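Local atomic coordinates of GDSL-like protein (Roseburia intestinalis L1-82, PDB entry 6HFZ), a protein that removes acetyl groups from acetylated mannans as a two-domain carbohydrate esterase of a gut bacterium, with a GDSL-like (SGNH hydrolase) family region. Residues A[280-286]-A[341-347]. Sequence-based numbering, arbitrary orientation.
Sequences ITLDVEG and NKVHKVE
His344 has CG beside its backbone N (chi1 -63°), which brings the ring alongside strand 280-286, and chi2 of -85° turns its CD2/NE2 edge to Val284 O and Gly286 O; Val284 and Val346, both with CG2 anti to the carbonyl carbon, meet through those methyls, CG2 to CG2 at 3.8 Å. The backbones form an antiparallel ladder: Leu282 with Val346 and Val284 with His344 are hydrogen-bonded pairs, and Gly286 N donates to Lys342 O. Beta-branched valines suit this inner face, where Leu282 and Val284 also touch Val366 of strand 361-370. On the other face Thr281 CG2 lies 4.1 Å from Glu347 CG, the side chains running alongside each other, their polar ends suited to a partly exposed surface. At Gly286 (phi 151°) any side chain would collide with the carbonyl oxygen of Glu285, so the position calls for glycine. Its O accepts a weak, bent bond from His344 NE2 (2.9 Å); NE2 also bonds Glu340 O and ND1 bonds Asp309. A leucine at His344 would probably leave the Asp309 carboxylate and the carbonyls of Glu340 and Gly286 without their imidazole partner. Apolar packing thus joins two sheets of this beta domain, while one buried imidazole, possibly polarised by Asp309, links the end of strand 279-286 to Glu340 and Asp309.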
ATOM      1  N   ILE A 280     -14.880  22.964  -1.201  1.00 22.99           N
ATOM      2  CA  ILE A 280     -13.482  23.214  -1.450  1.00 23.94           C
ATOM      3  C   ILE A 280     -13.230  22.975  -2.941  1.00 23.77           C
ATOM      4  O   ILE A 280     -13.882  22.114  -3.521  1.00 25.43           O
ATOM      5  CB  ILE A 280     -12.626  22.299  -0.553  1.00 24.53           C
ATOM      6  CG1 ILE A 280     -11.126  22.551  -0.749  1.00 24.50           C
ATOM      7  CG2 ILE A 280     -13.002  20.838  -0.790  1.00 24.64           C
ATOM      8  CD1 ILE A 280     -10.245  21.690   0.186  1.00 25.73           C
ATOM      9  N   THR A 281     -12.357  23.774  -3.536  1.00 24.13           N
ATOM     10  CA  THR A 281     -11.976  23.646  -4.951  1.00 26.55           C
ATOM     11  C   THR A 281     -10.449  23.508  -5.024  1.00 28.49           C
ATOM     12  O   THR A 281      -9.675  24.143  -4.248  1.00 28.70           O
ATOM     13  CB  THR A 281     -12.489  24.817  -5.801  1.00 29.95           C
ATOM     14  OG1 THR A 281     -11.888  26.001  -5.284  1.00 38.54           O
ATOM     15  CG2 THR A 281     -13.993  24.948  -5.771  1.00 29.08           C
ATOM     16  N   LEU A 282     -10.020  22.607  -5.912  1.00 27.56           N
ATOM     17  CA  LEU A 282      -8.645  22.276  -6.151  1.00 28.15           C
ATOM     18  C   LEU A 282      -8.411  22.233  -7.654  1.00 27.61           C
ATOM     19  O   LEU A 282      -9.259  21.731  -8.374  1.00 28.61           O
ATOM     20  CB  LEU A 282      -8.330  20.870  -5.617  1.00 27.87           C
ATOM     21  CG  LEU A 282      -8.661  20.581  -4.163  1.00 28.09           C
ATOM     22  CD1 LEU A 282     -10.029  19.974  -3.981  1.00 27.46           C
ATOM     23  CD2 LEU A 282      -7.589  19.678  -3.552  1.00 28.84           C
ATOM     24  N   ASP A 283      -7.212  22.654  -8.062  1.00 28.04           N
ATOM     25  CA  ASP A 283      -6.643  22.409  -9.366  1.00 31.73           C
ATOM     26  C   ASP A 283      -5.778  21.145  -9.295  1.00 32.09           C
ATOM     27  O   ASP A 283      -4.857  21.078  -8.494  1.00 31.57           O
ATOM     28  CB  ASP A 283      -5.733  23.566  -9.799  1.00 37.77           C
ATOM     29  CG  ASP A 283      -6.451  24.887 -10.056  1.00 45.46           C
ATOM     30  OD1 ASP A 283      -7.677  24.858 -10.266  1.00 47.84           O
ATOM     31  OD2 ASP A 283      -5.765  25.936 -10.045  1.00 52.95           O
ATOM     32  N   VAL A 284      -6.096  20.150 -10.133  1.00 27.01           N
ATOM     33  CA  VAL A 284      -5.415  18.856 -10.090  1.00 26.21           C
ATOM     34  C   VAL A 284      -5.054  18.428 -11.513  1.00 25.03           C
ATOM     35  O   VAL A 284      -5.943  18.087 -12.291  1.00 26.13           O
ATOM     36  CB  VAL A 284      -6.263  17.783  -9.388  1.00 25.36           C
ATOM     37  CG1 VAL A 284      -5.470  16.476  -9.298  1.00 27.96           C
ATOM     38  CG2 VAL A 284      -6.765  18.247  -8.005  1.00 25.04           C
ATOM     39  N   GLU A 285      -3.747  18.397 -11.791  1.00 25.83           N
ATOM     40  CA  GLU A 285      -3.193  17.980 -13.075  1.00 30.22           C
ATOM     41  C   GLU A 285      -3.077  16.442 -13.146  1.00 30.60           C
ATOM     42  O   GLU A 285      -2.622  15.776 -12.193  1.00 28.41           O
ATOM     43  CB  GLU A 285      -1.820  18.610 -13.305  1.00 33.70           C
ATOM     44  CG  GLU A 285      -1.364  18.529 -14.753  1.00 40.01           C
ATOM     45  CD  GLU A 285      -0.175  19.410 -15.149  1.00 45.78           C
ATOM     46  OE1 GLU A 285       0.189  19.392 -16.335  1.00 52.55           O
ATOM     47  OE2 GLU A 285       0.377  20.118 -14.285  1.00 46.22           O
ATOM     48  N   GLY A 286      -3.460  15.897 -14.297  1.00 24.96           N
ATOM     49  CA  GLY A 286      -3.253  14.490 -14.639  1.00 26.92           C
ATOM     50  C   GLY A 286      -4.329  13.984 -15.583  1.00 28.55           C
ATOM     51  O   GLY A 286      -5.253  14.704 -15.908  1.00 28.92           O
ATOM     52  N   ASN A 341      -5.323  14.566 -20.137  1.00 29.69           N
ATOM     53  CA  ASN A 341      -4.255  15.030 -19.297  1.00 33.35           C
ATOM     54  C   ASN A 341      -4.196  16.570 -19.361  1.00 34.70           C
ATOM     55  O   ASN A 341      -3.700  17.144 -20.314  1.00 36.27           O
ATOM     56  CB  ASN A 341      -2.926  14.395 -19.694  1.00 35.73           C
ATOM     57  CG  ASN A 341      -1.924  14.459 -18.565  1.00 36.98           C
ATOM     58  OD1 ASN A 341      -1.970  15.364 -17.724  1.00 35.38           O
ATOM     59  ND2 ASN A 341      -1.073  13.454 -18.501  1.00 47.49           N
ATOM     60  N   LYS A 342      -4.701  17.211 -18.309  1.00 32.27           N
ATOM     61  CA  LYS A 342      -4.791  18.654 -18.206  1.00 31.92           C
ATOM     62  C   LYS A 342      -4.981  19.024 -16.733  1.00 32.23           C
ATOM     63  O   LYS A 342      -5.121  18.150 -15.872  1.00 30.66           O
ATOM     64  CB  LYS A 342      -5.951  19.163 -19.070  1.00 34.48           C
ATOM     65  CG  LYS A 342      -7.340  18.714 -18.650  1.00 36.04           C
ATOM     66  CD  LYS A 342      -8.474  19.494 -19.319  1.00 39.31           C
ATOM     67  CE  LYS A 342      -9.829  18.954 -18.922  1.00 44.27           C
ATOM     68  NZ  LYS A 342     -10.916  19.937 -19.159  1.00 52.07           N
ATOM     69  N   VAL A 343      -4.976  20.322 -16.440  1.00 30.07           N
ATOM     70  CA  VAL A 343      -5.313  20.781 -15.105  1.00 30.48           C
ATOM     71  C   VAL A 343      -6.834  20.695 -14.933  1.00 29.86           C
ATOM     72  O   VAL A 343      -7.562  21.475 -15.505  1.00 33.09           O
ATOM     73  CB  VAL A 343      -4.767  22.196 -14.819  1.00 35.73           C
ATOM     74  CG1 VAL A 343      -5.358  23.256 -15.736  1.00 49.37           C
ATOM     75  CG2 VAL A 343      -5.011  22.592 -13.376  1.00 39.95           C
ATOM     76  N   HIS A 344      -7.317  19.723 -14.157  1.00 26.56           N
ATOM     77  CA  HIS A 344      -8.732  19.526 -13.882  1.00 28.94           C
ATOM     78  C   HIS A 344      -9.167  20.407 -12.706  1.00 27.97           C
ATOM     79  O   HIS A 344      -8.421  20.549 -11.758  1.00 31.86           O
ATOM     80  CB  HIS A 344      -9.031  18.053 -13.563  1.00 26.81           C
ATOM     81  CG  HIS A 344      -8.725  17.158 -14.723  1.00 25.87           C
ATOM     82  ND1 HIS A 344      -9.643  16.957 -15.733  1.00 27.14           N
ATOM     83  CD2 HIS A 344      -7.613  16.466 -15.068  1.00 28.26           C
ATOM     84  CE1 HIS A 344      -9.118  16.163 -16.650  1.00 27.79           C
ATOM     85  NE2 HIS A 344      -7.873  15.819 -16.248  1.00 26.32           N
ATOM     86  N   LYS A 345     -10.399  20.912 -12.759  1.00 26.27           N
ATOM     87  CA  LYS A 345     -10.976  21.565 -11.620  1.00 29.71           C
ATOM     88  C   LYS A 345     -11.734  20.495 -10.836  1.00 27.84           C
ATOM     89  O   LYS A 345     -12.483  19.685 -11.403  1.00 29.84           O
ATOM     90  CB  LYS A 345     -11.854  22.752 -12.031  1.00 36.94           C
ATOM     91  CG  LYS A 345     -12.702  23.313 -10.901  1.00 45.81           C
ATOM     92  CD  LYS A 345     -13.391  24.630 -11.236  1.00 59.29           C
ATOM     93  CE  LYS A 345     -14.249  25.164 -10.104  1.00 62.33           C
ATOM     94  NZ  LYS A 345     -15.383  24.264  -9.784  1.00 68.83           N
ATOM     95  N   VAL A 346     -11.493  20.471  -9.526  1.00 24.65           N
ATOM     96  CA  VAL A 346     -12.130  19.519  -8.683  1.00 22.06           C
ATOM     97  C   VAL A 346     -12.833  20.255  -7.546  1.00 24.63           C
ATOM     98  O   VAL A 346     -12.256  21.109  -6.887  1.00 26.93           O
ATOM     99  CB  VAL A 346     -11.116  18.489  -8.148  1.00 20.66           C
ATOM    100  CG1 VAL A 346     -11.825  17.458  -7.287  1.00 23.64           C
ATOM    101  CG2 VAL A 346     -10.334  17.844  -9.275  1.00 21.29           C
ATOM    102  N   GLU A 347     -14.055  19.846  -7.264  1.00 24.68           N
ATOM    103  CA  GLU A 347     -14.795  20.428  -6.199  1.00 25.78           C
ATOM    104  C   GLU A 347     -15.364  19.304  -5.339  1.00 24.77           C
ATOM    105  O   GLU A 347     -15.889  18.338  -5.860  1.00 22.65           O
ATOM    106  CB  GLU A 347     -15.888  21.338  -6.786  1.00 33.60           C
ATOM    107  CG  GLU A 347     -16.799  21.917  -5.717  1.00 41.06           C
ATOM    108  CD  GLU A 347     -17.806  22.957  -6.185  1.00 46.17           C
ATOM    109  OE1 GLU A 347     -18.296  22.858  -7.352  1.00 42.44           O
ATOM    110  OE2 GLU A 347     -18.100  23.873  -5.371  1.00 52.15           O
TER